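Local coordinates for protein SnoaL-like polyketide cyclase (Agrobacterium tumefaciens str. C58, PDB 3EHC) that is a SnoaL-like polyketide cyclase by family, of unproven function, and probably binds a small molecule in the cone of its NTF2-like fold, at residues D14-Q19 / L58-E63; T26-N31 / F39-Y44; S84-L89 / V96-H101. All blocks are in the same frame, centred on the assembly; numbering follows the deposited sequence.

Contact 1. Residues D14-Q19 / L58-E63; sequences DSLNHQ and LRFEAE
Asn17 OD1 takes the backbone N-H of Phe60 at 2.8 Å in a nearly straight bond (171° at the hydrogen), on a lone pair in the carbonyl plane. The other half of the same amide answers: Asn17 ND2 donates to Phe60 O at 3.0 Å, the oxygen lying almost in the amide plane. One side chain thus meets both polar backbone groups of one residue, a two-bond clamp that fixes the amide's rotation. With CG anti to the carbonyl carbon (chi1 -73°), the amide leans out from the helix end to the backbone of Phe60. Asn17 ND2 stands 3.9 Å above the plane of the Arg59 guanidinium, over its centre; Arg59 NH1 also bridges to Glu61 OE1 at 3.0 Å. On the buried side Leu16 CD2 sits over the Phe60 ring, 4.0 Å from the centroid and close to the normal, a CH-pi contact. Just beyond, a Schellman motif with Gln19 as C-prime residue ends helix 5-17. The contact therefore joins that helix's C-terminus to the approach to strand 62-67, outermost in the sheet of this chain; Leu16 also packs on Leu48 and Phe60 on Phe52, both of helix 40-54, and Phe78 of strand 71-80 meets Phe60 edge-to-face.

Contact 2. Residues T26-N31 / F39-Y44; sequences TFVDDN and FGLSGY
Asn31 and Gly40 bring their backbones within 4.2 Å, CA to CA, and Asp30 and Leu41 within 4.8 Å: in the NTF2-like fold, the N-terminal end of helix 40-54 packs here against the chain leaving strand 28-29. The corner after that strand is an Asx turn, with Asn31 N bonded to Asp29 OD1 at 2.9 Å. Leu41 N donates to Asp30 O at 3.0 Å, approaching from well above the carbonyl plane. Gly40 CA comes to 3.2 Å from the same oxygen; its positive phi and the lack of a side chain suit this close passage. Val28 holds the apolar side of the joint. Leu41, its CG anti to the backbone N (chi1 -171°), brings CD1 against Val28 CB at 3.6 Å, while CD2 runs toward the carboxylate of Asp30. Tyr44, further along the helix, turns its ring to both methyls of Val28, CG1 near CG and CG2 near CE1, its hydroxyl bonded to Tyr12 OH of helix 5-17. Ile111 of strand 110-118 pairs through its backbone with Phe27 and Asp29 and also touches Val28. Val28 CG1 stands over one face of the Tyr44 ring in a CH-pi contact, 4.2 Å from the centroid and offset toward the CG side.

Contact 3. Residues S84-L89 / V96-H101; sequences SIFMDL and VQFCEH
Phe86 and Phe98 reach for each other from opposite directions, and their two rings make nearly the whole contact. The backbones stay far apart, Phe86 CA and Val96 CA being the nearest pair at 10.7 Å, so long aromatic side chains have to span the gap. Phe86 extends with CG anti to its backbone N (chi1 180°), which carries the ring straight from the hairpin toward strand 96-107. Phe98 takes the less common choice, with CG between the backbone N and the carbonyl carbon (chi1 58°); this rotation stands the ring off the strand and presents CZ to Phe86 CE2. The rings meet at their outer corners: Phe86 CE2 touches Phe98 CZ at 3.5 Å, and Phe98 CZ also meets Phe86 CZ at 3.9 Å. With centroids 5.5 Å apart and planes inclined at 42°, the pair is neither a stack nor a T-shape, and its contact is apolar. Met87, a selenomethionine, folds back over its neighbour, its CG lying 3.8 Å above one face of the Phe86 ring, roughly over its centre, so that the ring touches Phe98 through CE2 and CZ and is covered on one face by Met87. Behind it, a type I' turn closes the hairpin, with Phe86 N bonded to Leu89 O and Leu89 N to Phe86 O; Met87 and Asp88 occupy its two inner positions, both with positive phi. Ile123 of helix 120-127 touches Phe86, while Phe78 and Leu118 on the strands flanking 96-107 touch Phe98. A two-residue beta hairpin is thereby tied to a central strand of the curved mixed sheet, which, with its helices, makes the alpha-plus-beta cone of the NTF2-like superfamily, to which the SnoaL-like cyclases belong.

Contact 2 is nested along the chain within the loop closed by contact 1, and the two touch where Ser15 OG packs on Phe27 CE2 at 3.7 Å. Contact 3 follows both and shares the mixed sheet with contact 1. Contact 1 lies nearest the chain's centre (about 8 Å between centres, against 13 and 12 Å), with Leu16 and Phe60 buried but Arg59 exposed; contact 2 buries Val28 and Tyr44 while Asp30 and Asn31 are exposed; in contact 3 a buried Phe98 meets a partly exposed Phe86. The N-terminal part of helix 40-54 lies in contact 2, and the helix later backs contact 1. Contact 1 combines an amide gripping backbone with leucine-on-phenylalanine packing, contact 2 one backbone bond with a valine packed on leucine and tyrosine, and contact 3 relies on aromatic rings.

Contact 1. Residues D14-Q19 / L58-E63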
ATOM      1  N   ASP B  14      -6.338  10.367 -15.291  1.00 36.33           N
ATOM      2  CA  ASP B  14      -6.176  11.135 -16.512  1.00 37.39           C
ATOM      3  C   ASP B  14      -6.236  12.636 -16.293  1.00 36.01           C
ATOM      4  O   ASP B  14      -5.432  13.367 -16.853  1.00 36.98           O
ATOM      5  CB  ASP B  14      -7.217  10.768 -17.560  1.00 38.26           C
ATOM      6  CG  ASP B  14      -6.582  10.228 -18.789  1.00 45.86           C
ATOM      7  OD1 ASP B  14      -6.036   9.099 -18.652  1.00 46.35           O
ATOM      8  OD2 ASP B  14      -6.594  10.943 -19.840  1.00 48.28           O
ATOM      9  N   SER B  15      -7.207  13.089 -15.505  1.00 35.90           N
ATOM     10  CA  SER B  15      -7.320  14.517 -15.205  1.00 35.19           C
ATOM     11  C   SER B  15      -6.084  14.998 -14.432  1.00 36.46           C
ATOM     12  O   SER B  15      -5.591  16.097 -14.665  1.00 37.42           O
ATOM     13  CB  SER B  15      -8.634  14.870 -14.470  1.00 34.56           C
ATOM     14  OG  SER B  15      -8.583  14.630 -13.074  1.00 38.32           O
ATOM     15  N   LEU B  16      -5.587  14.167 -13.519  1.00 37.74           N
ATOM     16  CA  LEU B  16      -4.380  14.469 -12.741  1.00 37.37           C
ATOM     17  C   LEU B  16      -3.166  14.628 -13.654  1.00 37.77           C
ATOM     18  O   LEU B  16      -2.366  15.553 -13.481  1.00 37.32           O
ATOM     19  CB  LEU B  16      -4.126  13.385 -11.686  1.00 37.14           C
ATOM     20  CG  LEU B  16      -4.510  13.598 -10.211  1.00 40.57           C
ATOM     21  CD1 LEU B  16      -5.854  14.283  -9.995  1.00 36.85           C
ATOM     22  CD2 LEU B  16      -4.461  12.256  -9.451  1.00 34.90           C
ATOM     23  N   ASN B  17      -3.042  13.738 -14.638  1.00 38.50           N
ATOM     24  CA  ASN B  17      -1.941  13.802 -15.600  1.00 38.03           C
ATOM     25  C   ASN B  17      -1.968  15.015 -16.503  1.00 38.32           C
ATOM     26  O   ASN B  17      -0.925  15.443 -16.975  1.00 40.43           O
ATOM     27  CB  ASN B  17      -1.863  12.525 -16.423  1.00 37.87           C
ATOM     28  CG  ASN B  17      -1.340  11.377 -15.626  1.00 33.91           C
ATOM     29  OD1 ASN B  17      -0.622  11.560 -14.649  1.00 36.90           O
ATOM     30  ND2 ASN B  17      -1.701  10.186 -16.022  1.00 33.65           N
ATOM     31  N   HIS B  18      -3.154  15.561 -16.758  1.00 37.48           N
ATOM     32  CA  HIS B  18      -3.272  16.823 -17.469  1.00 36.88           C
ATOM     33  C   HIS B  18      -3.349  18.014 -16.503  1.00 36.88           C
ATOM     34  O   HIS B  18      -3.557  19.148 -16.941  1.00 38.43           O
ATOM     35  CB  HIS B  18      -4.471  16.797 -18.405  1.00 36.96           C
ATOM     36  CG  HIS B  18      -4.325  15.830 -19.538  1.00 39.71           C
ATOM     37  ND1 HIS B  18      -4.817  14.540 -19.487  1.00 43.65           N
ATOM     38  CD2 HIS B  18      -3.754  15.970 -20.761  1.00 42.43           C
ATOM     39  CE1 HIS B  18      -4.551  13.926 -20.628  1.00 43.93           C
ATOM     40  NE2 HIS B  18      -3.910  14.771 -21.420  1.00 45.83           N
ATOM     41  N   GLN B  19      -3.158  17.762 -15.204  1.00 36.56           N
ATOM     42  CA  GLN B  19      -3.247  18.792 -14.153  1.00 37.56           C
ATOM     43  C   GLN B  19      -4.539  19.625 -14.244  1.00 37.97           C
ATOM     44  O   GLN B  19      -4.517  20.837 -14.020  1.00 37.91           O
ATOM     45  CB  GLN B  19      -2.007  19.697 -14.173  1.00 37.88           C
ATOM     46  CG  GLN B  19      -0.682  18.928 -14.027  1.00 37.92           C
ATOM     47  CD  GLN B  19       0.496  19.825 -13.694  1.00 39.53           C
ATOM     48  OE1 GLN B  19       0.419  20.681 -12.814  1.00 45.49           O
ATOM     49  NE2 GLN B  19       1.602  19.613 -14.382  1.00 34.56           N
ATOM     50  N   LEU B  58       5.848  14.461 -12.724  1.00 36.19           N
ATOM     51  CA  LEU B  58       4.996  13.443 -12.077  1.00 36.60           C
ATOM     52  C   LEU B  58       3.953  12.977 -13.083  1.00 36.37           C
ATOM     53  O   LEU B  58       3.414  13.771 -13.846  1.00 36.10           O
ATOM     54  CB  LEU B  58       4.318  13.993 -10.807  1.00 35.18           C
ATOM     55  CG  LEU B  58       3.593  13.012  -9.886  1.00 34.06           C
ATOM     56  CD1 LEU B  58       4.579  12.007  -9.291  1.00 30.08           C
ATOM     57  CD2 LEU B  58       2.946  13.801  -8.827  1.00 32.48           C
ATOM     58  N   ARG B  59       3.696  11.678 -13.068  1.00 38.24           N
ATOM     59  CA  ARG B  59       2.712  11.039 -13.922  1.00 38.63           C
ATOM     60  C   ARG B  59       2.139   9.816 -13.178  1.00 38.76           C
ATOM     61  O   ARG B  59       2.875   9.029 -12.583  1.00 39.57           O
ATOM     62  CB  ARG B  59       3.363  10.630 -15.238  1.00 39.05           C
ATOM     63  CG  ARG B  59       2.472   9.843 -16.148  1.00 44.66           C
ATOM     64  CD  ARG B  59       3.043   9.695 -17.538  1.00 55.20           C
ATOM     65  NE  ARG B  59       1.993   9.972 -18.518  1.00 60.70           N
ATOM     66  CZ  ARG B  59       0.992   9.148 -18.815  1.00 65.31           C
ATOM     67  NH1 ARG B  59       0.890   7.957 -18.232  1.00 71.02           N
ATOM     68  NH2 ARG B  59       0.084   9.522 -19.706  1.00 68.14           N
ATOM     69  N   PHE B  60       0.823   9.667 -13.249  1.00 39.47           N
ATOM     70  CA  PHE B  60       0.083   8.646 -12.533  1.00 38.08           C
ATOM     71  C   PHE B  60      -0.291   7.493 -13.460  1.00 38.98           C
ATOM     72  O   PHE B  60      -0.881   7.685 -14.515  1.00 40.19           O
ATOM     73  CB  PHE B  60      -1.167   9.267 -11.927  1.00 38.18           C
ATOM     74  CG  PHE B  60      -0.887  10.236 -10.827  1.00 33.63           C
ATOM     75  CD1 PHE B  60      -0.623  11.564 -11.112  1.00 36.50           C
ATOM     76  CD2 PHE B  60      -0.895   9.821  -9.506  1.00 35.74           C
ATOM     77  CE1 PHE B  60      -0.371  12.487 -10.083  1.00 39.01           C
ATOM     78  CE2 PHE B  60      -0.642  10.735  -8.460  1.00 39.26           C
ATOM     79  CZ  PHE B  60      -0.390  12.070  -8.751  1.00 37.10           C
ATOM     80  N   GLU B  61       0.071   6.299 -13.038  1.00 40.35           N
ATOM     81  CA  GLU B  61      -0.131   5.100 -13.794  1.00 41.16           C
ATOM     82  C   GLU B  61      -0.340   3.956 -12.812  1.00 38.94           C
ATOM     83  O   GLU B  61       0.539   3.686 -12.016  1.00 37.76           O
ATOM     84  CB  GLU B  61       1.148   4.872 -14.588  1.00 45.06           C
ATOM     85  CG  GLU B  61       1.167   3.656 -15.493  1.00 57.06           C
ATOM     86  CD  GLU B  61       1.091   4.023 -16.950  1.00 65.33           C
ATOM     87  OE1 GLU B  61       1.555   5.132 -17.326  1.00 71.91           O
ATOM     88  OE2 GLU B  61       0.568   3.190 -17.713  1.00 68.30           O
ATOM     89  N   ALA B  62      -1.495   3.290 -12.882  1.00 38.61           N
ATOM     90  CA  ALA B  62      -1.822   2.155 -12.021  1.00 38.28           C
ATOM     91  C   ALA B  62      -1.295   0.848 -12.624  1.00 37.23           C
ATOM     92  O   ALA B  62      -1.599   0.536 -13.751  1.00 39.14           O
ATOM     93  CB  ALA B  62      -3.333   2.077 -11.830  1.00 36.26           C
ATOM     94  N   GLU B  63      -0.481   0.123 -11.857  0.50 36.22           N
ATOM     95  CA  GLU B  63      -0.036  -1.224 -12.225  0.50 35.34           C
ATOM     96  C   GLU B  63      -1.137  -2.236 -11.917  0.50 33.61           C
ATOM     97  O   GLU B  63      -1.475  -3.067 -12.757  0.50 35.42           O
ATOM     98  CB  GLU B  63       1.255  -1.603 -11.472  0.50 35.86           C
ATOM     99  CG  GLU B  63       1.776  -3.034 -11.757  0.50 34.71           C
ATOM    100  CD  GLU B  63       2.970  -3.428 -10.916  0.50 35.40           C
ATOM    101  OE1 GLU B  63       3.847  -2.579 -10.699  0.50 36.39           O
ATOM    102  OE2 GLU B  63       3.050  -4.603 -10.492  0.50 39.74           O
TER

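Contact 2. Residues T26-N31 / F39-Y44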
ATOM      1  N   THR B  26     -15.468  16.621  -9.793  1.00 35.76           N
ATOM      2  CA  THR B  26     -16.143  15.533 -10.518  1.00 35.04           C
ATOM      3  C   THR B  26     -15.821  14.191  -9.880  1.00 35.30           C
ATOM      4  O   THR B  26     -16.670  13.307  -9.833  1.00 34.69           O
ATOM      5  CB  THR B  26     -15.743  15.521 -12.024  1.00 35.41           C
ATOM      6  OG1 THR B  26     -16.426  16.589 -12.692  1.00 38.37           O
ATOM      7  CG2 THR B  26     -16.093  14.190 -12.725  1.00 31.86           C
ATOM      8  N   PHE B  27     -14.592  14.069  -9.362  1.00 36.24           N
ATOM      9  CA  PHE B  27     -14.032  12.809  -8.861  1.00 36.39           C
ATOM     10  C   PHE B  27     -13.838  12.748  -7.335  1.00 36.69           C
ATOM     11  O   PHE B  27     -13.711  11.662  -6.783  1.00 36.16           O
ATOM     12  CB  PHE B  27     -12.673  12.583  -9.528  1.00 36.01           C
ATOM     13  CG  PHE B  27     -12.709  12.632 -11.034  1.00 33.51           C
ATOM     14  CD1 PHE B  27     -13.295  11.612 -11.760  1.00 35.13           C
ATOM     15  CD2 PHE B  27     -12.128  13.690 -11.724  1.00 33.90           C
ATOM     16  CE1 PHE B  27     -13.320  11.649 -13.137  1.00 36.79           C
ATOM     17  CE2 PHE B  27     -12.154  13.732 -13.106  1.00 32.35           C
ATOM     18  CZ  PHE B  27     -12.751  12.707 -13.812  1.00 36.36           C
ATOM     19  N   VAL B  28     -13.800  13.897  -6.659  1.00 37.04           N
ATOM     20  CA  VAL B  28     -13.430  13.965  -5.230  1.00 35.96           C
ATOM     21  C   VAL B  28     -14.539  14.701  -4.458  1.00 36.01           C
ATOM     22  O   VAL B  28     -14.969  15.768  -4.866  1.00 35.28           O
ATOM     23  CB  VAL B  28     -12.024  14.639  -5.033  1.00 37.51           C
ATOM     24  CG1 VAL B  28     -11.659  14.836  -3.561  1.00 31.13           C
ATOM     25  CG2 VAL B  28     -10.942  13.796  -5.708  1.00 35.45           C
ATOM     26  N   ASP B  29     -15.009  14.082  -3.371  1.00 35.83           N
ATOM     27  CA  ASP B  29     -16.062  14.612  -2.502  1.00 36.23           C
ATOM     28  C   ASP B  29     -15.648  15.953  -1.876  1.00 36.56           C
ATOM     29  O   ASP B  29     -14.445  16.215  -1.681  1.00 35.05           O
ATOM     30  CB  ASP B  29     -16.378  13.588  -1.404  1.00 36.21           C
ATOM     31  CG  ASP B  29     -17.667  13.899  -0.638  1.00 37.99           C
ATOM     32  OD1 ASP B  29     -17.603  14.589   0.416  1.00 33.93           O
ATOM     33  OD2 ASP B  29     -18.747  13.409  -1.060  1.00 43.73           O
ATOM     34  N   ASP B  30     -16.627  16.804  -1.567  1.00 37.47           N
ATOM     35  CA  ASP B  30     -16.347  18.100  -0.912  1.00 37.20           C
ATOM     36  C   ASP B  30     -15.634  17.929   0.436  1.00 36.44           C
ATOM     37  O   ASP B  30     -14.814  18.760   0.840  1.00 34.89           O
ATOM     38  CB  ASP B  30     -17.629  18.892  -0.671  1.00 37.68           C
ATOM     39  CG  ASP B  30     -18.224  19.473  -1.941  1.00 39.46           C
ATOM     40  OD1 ASP B  30     -17.575  19.457  -3.016  1.00 36.19           O
ATOM     41  OD2 ASP B  30     -19.367  19.964  -1.839  1.00 39.74           O
ATOM     42  N   ASN B  31     -15.964  16.837   1.124  1.00 37.37           N
ATOM     43  CA  ASN B  31     -15.443  16.539   2.447  1.00 35.92           C
ATOM     44  C   ASN B  31     -14.461  15.385   2.459  1.00 34.91           C
ATOM     45  O   ASN B  31     -14.342  14.687   3.462  1.00 35.18           O
ATOM     46  CB  ASN B  31     -16.608  16.212   3.380  1.00 37.18           C
ATOM     47  CG  ASN B  31     -17.465  17.399   3.654  1.00 36.62           C
ATOM     48  OD1 ASN B  31     -16.961  18.468   3.986  1.00 35.70           O
ATOM     49  ND2 ASN B  31     -18.768  17.233   3.513  1.00 39.14           N
ATOM     50  N   PHE B  39      -9.400  17.486   5.218  1.00 35.57           N
ATOM     51  CA  PHE B  39      -9.060  18.777   4.607  1.00 35.35           C
ATOM     52  C   PHE B  39      -9.900  19.176   3.357  1.00 34.29           C
ATOM     53  O   PHE B  39      -9.710  20.258   2.801  1.00 33.38           O
ATOM     54  CB  PHE B  39      -7.523  18.908   4.399  1.00 37.15           C
ATOM     55  CG  PHE B  39      -6.882  17.862   3.484  1.00 40.95           C
ATOM     56  CD1 PHE B  39      -7.621  17.090   2.594  1.00 39.87           C
ATOM     57  CD2 PHE B  39      -5.491  17.724   3.481  1.00 38.56           C
ATOM     58  CE1 PHE B  39      -6.979  16.185   1.758  1.00 40.83           C
ATOM     59  CE2 PHE B  39      -4.859  16.831   2.655  1.00 41.44           C
ATOM     60  CZ  PHE B  39      -5.594  16.061   1.787  1.00 39.99           C
ATOM     61  N   GLY B  40     -10.838  18.313   2.959  1.00 34.74           N
ATOM     62  CA  GLY B  40     -11.804  18.626   1.910  1.00 33.66           C
ATOM     63  C   GLY B  40     -11.238  18.745   0.514  1.00 34.16           C
ATOM     64  O   GLY B  40     -10.027  18.641   0.310  1.00 33.91           O
ATOM     65  N   LEU B  41     -12.127  19.006  -0.444  1.00 35.01           N
ATOM     66  CA  LEU B  41     -11.755  19.137  -1.859  1.00 35.07           C
ATOM     67  C   LEU B  41     -10.621  20.145  -2.073  1.00 34.88           C
ATOM     68  O   LEU B  41      -9.704  19.869  -2.841  1.00 34.38           O
ATOM     69  CB  LEU B  41     -12.975  19.557  -2.706  1.00 36.09           C
ATOM     70  CG  LEU B  41     -12.853  19.545  -4.239  1.00 34.47           C
ATOM     71  CD1 LEU B  41     -12.595  18.159  -4.759  1.00 25.03           C
ATOM     72  CD2 LEU B  41     -14.132  20.092  -4.830  1.00 32.89           C
ATOM     73  N   SER B  42     -10.675  21.300  -1.398  1.00 32.89           N
ATOM     74  CA  SER B  42      -9.651  22.354  -1.608  1.00 34.13           C
ATOM     75  C   SER B  42      -8.293  21.983  -0.991  1.00 33.79           C
ATOM     76  O   SER B  42      -7.243  22.282  -1.570  1.00 32.28           O
ATOM     77  CB  SER B  42     -10.132  23.756  -1.148  1.00 33.85           C
ATOM     78  OG  SER B  42     -10.263  23.836   0.259  1.00 33.21           O
ATOM     79  N   GLY B  43      -8.319  21.306   0.155  1.00 34.77           N
ATOM     80  CA  GLY B  43      -7.101  20.755   0.739  1.00 34.45           C
ATOM     81  C   GLY B  43      -6.465  19.677  -0.118  1.00 34.25           C
ATOM     82  O   GLY B  43      -5.251  19.581  -0.182  1.00 34.86           O
ATOM     83  N   TYR B  44      -7.309  18.879  -0.768  1.00 34.15           N
ATOM     84  CA  TYR B  44      -6.912  17.824  -1.679  1.00 35.68           C
ATOM     85  C   TYR B  44      -6.299  18.412  -2.949  1.00 36.56           C
ATOM     86  O   TYR B  44      -5.258  17.932  -3.419  1.00 36.44           O
ATOM     87  CB  TYR B  44      -8.132  16.948  -2.000  1.00 36.38           C
ATOM     88  CG  TYR B  44      -7.812  15.537  -2.441  1.00 36.41           C
ATOM     89  CD1 TYR B  44      -7.422  15.283  -3.749  1.00 43.74           C
ATOM     90  CD2 TYR B  44      -7.918  14.457  -1.564  1.00 37.83           C
ATOM     91  CE1 TYR B  44      -7.120  13.995  -4.189  1.00 42.76           C
ATOM     92  CE2 TYR B  44      -7.613  13.142  -1.993  1.00 42.39           C
ATOM     93  CZ  TYR B  44      -7.213  12.929  -3.317  1.00 45.39           C
ATOM     94  OH  TYR B  44      -6.910  11.665  -3.806  1.00 46.83           O
TER

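Contact 3. Residues S84-L89 / V96-H101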
ATOM      1  N   SER B  84      13.863  18.588  -5.295  1.00 35.26           N
ATOM      2  CA  SER B  84      14.508  18.956  -4.070  1.00 37.13           C
ATOM      3  C   SER B  84      14.280  17.871  -2.998  1.00 36.05           C
ATOM      4  O   SER B  84      14.630  16.708  -3.218  1.00 34.52           O
ATOM      5  CB  SER B  84      13.975  20.337  -3.703  1.00 35.27           C
ATOM      6  OG  SER B  84      14.804  20.914  -2.750  1.00 43.46           O
ATOM      7  N   ILE B  85      13.733  18.250  -1.845  1.00 37.14           N
ATOM      8  CA  ILE B  85      13.458  17.323  -0.756  1.00 37.64           C
ATOM      9  C   ILE B  85      12.169  16.621  -1.068  1.00 37.44           C
ATOM     10  O   ILE B  85      11.248  17.264  -1.538  1.00 40.61           O
ATOM     11  CB  ILE B  85      13.300  18.076   0.562  1.00 38.22           C
ATOM     12  CG1 ILE B  85      14.609  18.824   0.876  1.00 37.78           C
ATOM     13  CG2 ILE B  85      12.915  17.105   1.659  1.00 33.81           C
ATOM     14  CD1 ILE B  85      14.403  20.116   1.682  1.00 47.54           C
ATOM     15  N   PHE B  86      12.113  15.312  -0.840  1.00 36.04           N
ATOM     16  CA  PHE B  86      10.891  14.534  -1.033  1.00 35.50           C
ATOM     17  C   PHE B  86      10.884  13.396  -0.013  1.00 36.39           C
ATOM     18  O   PHE B  86      11.806  12.593   0.010  1.00 34.63           O
ATOM     19  CB  PHE B  86      10.766  14.005  -2.497  1.00 35.52           C
ATOM     20  CG  PHE B  86       9.510  13.195  -2.746  1.00 32.70           C
ATOM     21  CD1 PHE B  86       8.242  13.778  -2.610  1.00 37.24           C
ATOM     22  CD2 PHE B  86       9.589  11.850  -3.114  1.00 37.37           C
ATOM     23  CE1 PHE B  86       7.068  13.020  -2.812  1.00 34.69           C
ATOM     24  CE2 PHE B  86       8.437  11.083  -3.300  1.00 37.09           C
ATOM     25  CZ  PHE B  86       7.172  11.675  -3.172  1.00 36.80           C
HETATM   26  N   MSE B  87       9.849  13.358   0.829  1.00 37.18           N
HETATM   27  CA  MSE B  87       9.763  12.448   1.974  1.00 39.00           C
HETATM   28  C   MSE B  87      10.963  12.605   2.891  1.00 39.48           C
HETATM   29  O   MSE B  87      11.504  11.623   3.386  1.00 37.87           O
HETATM   30  CB  MSE B  87       9.610  11.017   1.511  1.00 38.37           C
HETATM   31  CG  MSE B  87       8.424  10.808   0.565  1.00 39.73           C
HETATM   32 SE   MSE B  87       8.083   8.886   0.306  0.75 44.60          SE
HETATM   33  CE  MSE B  87       7.031   8.623   1.969  1.00 35.92           C
ATOM     34  N   ASP B  88      11.355  13.868   3.093  1.00 38.21           N
ATOM     35  CA  ASP B  88      12.552  14.257   3.859  1.00 40.10           C
ATOM     36  C   ASP B  88      13.911  13.696   3.359  1.00 37.85           C
ATOM     37  O   ASP B  88      14.892  13.605   4.116  1.00 39.87           O
ATOM     38  CB  ASP B  88      12.274  14.035   5.346  1.00 40.33           C
ATOM     39  CG  ASP B  88      11.040  14.782   5.792  1.00 49.25           C
ATOM     40  OD1 ASP B  88      11.055  16.025   5.662  1.00 58.53           O
ATOM     41  OD2 ASP B  88      10.048  14.153   6.222  1.00 45.58           O
ATOM     42  N   LEU B  89      13.951  13.335   2.085  1.00 35.55           N
ATOM     43  CA  LEU B  89      15.127  12.795   1.448  1.00 34.42           C
ATOM     44  C   LEU B  89      15.660  13.837   0.460  1.00 33.28           C
ATOM     45  O   LEU B  89      14.876  14.412  -0.287  1.00 32.13           O
ATOM     46  CB  LEU B  89      14.760  11.523   0.688  1.00 32.90           C
ATOM     47  CG  LEU B  89      14.313  10.367   1.571  1.00 33.33           C
ATOM     48  CD1 LEU B  89      13.860   9.155   0.709  1.00 26.42           C
ATOM     49  CD2 LEU B  89      15.465  10.045   2.560  1.00 30.78           C
ATOM     50  N   VAL B  96      13.962   8.845  -9.778  1.00 34.87           N
ATOM     51  CA  VAL B  96      13.771   7.748  -8.837  1.00 33.05           C
ATOM     52  C   VAL B  96      12.476   7.043  -9.179  1.00 34.09           C
ATOM     53  O   VAL B  96      11.579   7.631  -9.750  1.00 33.88           O
ATOM     54  CB  VAL B  96      13.771   8.235  -7.343  1.00 35.78           C
ATOM     55  CG1 VAL B  96      15.216   8.684  -6.861  1.00 29.99           C
ATOM     56  CG2 VAL B  96      12.737   9.335  -7.128  1.00 30.26           C
ATOM     57  N   GLN B  97      12.417   5.748  -8.878  1.00 35.14           N
ATOM     58  CA  GLN B  97      11.234   4.940  -9.089  1.00 35.47           C
ATOM     59  C   GLN B  97      10.726   4.435  -7.732  1.00 35.38           C
ATOM     60  O   GLN B  97      11.491   3.944  -6.907  1.00 37.30           O
ATOM     61  CB  GLN B  97      11.492   3.742 -10.000  1.00 35.97           C
ATOM     62  CG  GLN B  97      11.880   4.082 -11.420  1.00 33.24           C
ATOM     63  CD  GLN B  97      13.335   4.437 -11.495  1.00 35.99           C
ATOM     64  OE1 GLN B  97      14.139   3.811 -10.830  1.00 39.99           O
ATOM     65  NE2 GLN B  97      13.680   5.464 -12.274  1.00 30.79           N
ATOM     66  N   PHE B  98       9.444   4.587  -7.499  1.00 34.58           N
ATOM     67  CA  PHE B  98       8.840   4.093  -6.278  1.00 35.23           C
ATOM     68  C   PHE B  98       7.359   3.889  -6.494  1.00 35.31           C
ATOM     69  O   PHE B  98       6.761   4.490  -7.377  1.00 33.32           O
ATOM     70  CB  PHE B  98       9.040   5.097  -5.139  1.00 36.36           C
ATOM     71  CG  PHE B  98       8.485   6.460  -5.427  1.00 34.50           C
ATOM     72  CD1 PHE B  98       9.240   7.397  -6.100  1.00 34.58           C
ATOM     73  CD2 PHE B  98       7.220   6.811  -5.013  1.00 36.04           C
ATOM     74  CE1 PHE B  98       8.736   8.634  -6.383  1.00 35.28           C
ATOM     75  CE2 PHE B  98       6.723   8.056  -5.284  1.00 36.67           C
ATOM     76  CZ  PHE B  98       7.481   8.974  -5.973  1.00 35.20           C
ATOM     77  N   CYS B  99       6.762   3.043  -5.670  0.50 36.06           N
ATOM     78  CA  CYS B  99       5.331   2.801  -5.766  0.50 34.94           C
ATOM     79  C   CYS B  99       4.585   3.421  -4.602  0.50 35.29           C
ATOM     80  O   CYS B  99       5.164   3.738  -3.563  0.50 32.97           O
ATOM     81  CB  CYS B  99       5.044   1.309  -5.829  0.50 33.89           C
ATOM     82  SG  CYS B  99       5.547   0.559  -7.345  0.50 26.11           S
ATOM     83  N   GLU B 100       3.289   3.600  -4.819  1.00 35.64           N
ATOM     84  CA  GLU B 100       2.345   4.025  -3.797  1.00 39.53           C
ATOM     85  C   GLU B 100       1.205   2.994  -3.795  1.00 36.97           C
ATOM     86  O   GLU B 100       0.703   2.618  -4.860  1.00 35.50           O
ATOM     87  CB  GLU B 100       1.777   5.395  -4.128  1.00 38.57           C
ATOM     88  CG  GLU B 100       0.870   5.983  -3.039  1.00 43.59           C
ATOM     89  CD  GLU B 100       0.101   7.228  -3.504  1.00 47.41           C
ATOM     90  OE1 GLU B 100       0.434   7.792  -4.568  1.00 58.20           O
ATOM     91  OE2 GLU B 100      -0.841   7.651  -2.795  1.00 60.21           O
ATOM     92  N   HIS B 101       0.833   2.531  -2.602  1.00 36.22           N
ATOM     93  CA  HIS B 101      -0.318   1.649  -2.413  1.00 33.85           C
ATOM     94  C   HIS B 101      -1.406   2.408  -1.678  1.00 32.80           C
ATOM     95  O   HIS B 101      -1.232   2.855  -0.552  1.00 31.00           O
ATOM     96  CB  HIS B 101       0.054   0.430  -1.614  1.00 31.06           C
ATOM     97  CG  HIS B 101       0.929  -0.526  -2.362  1.00 31.72           C
ATOM     98  ND1 HIS B 101       1.224  -1.785  -1.894  1.00 32.92           N
ATOM     99  CD2 HIS B 101       1.576  -0.399  -3.542  1.00 30.08           C
ATOM    100  CE1 HIS B 101       2.001  -2.404  -2.762  1.00 35.34           C
ATOM    101  NE2 HIS B 101       2.227  -1.583  -3.772  1.00 32.75           N
TER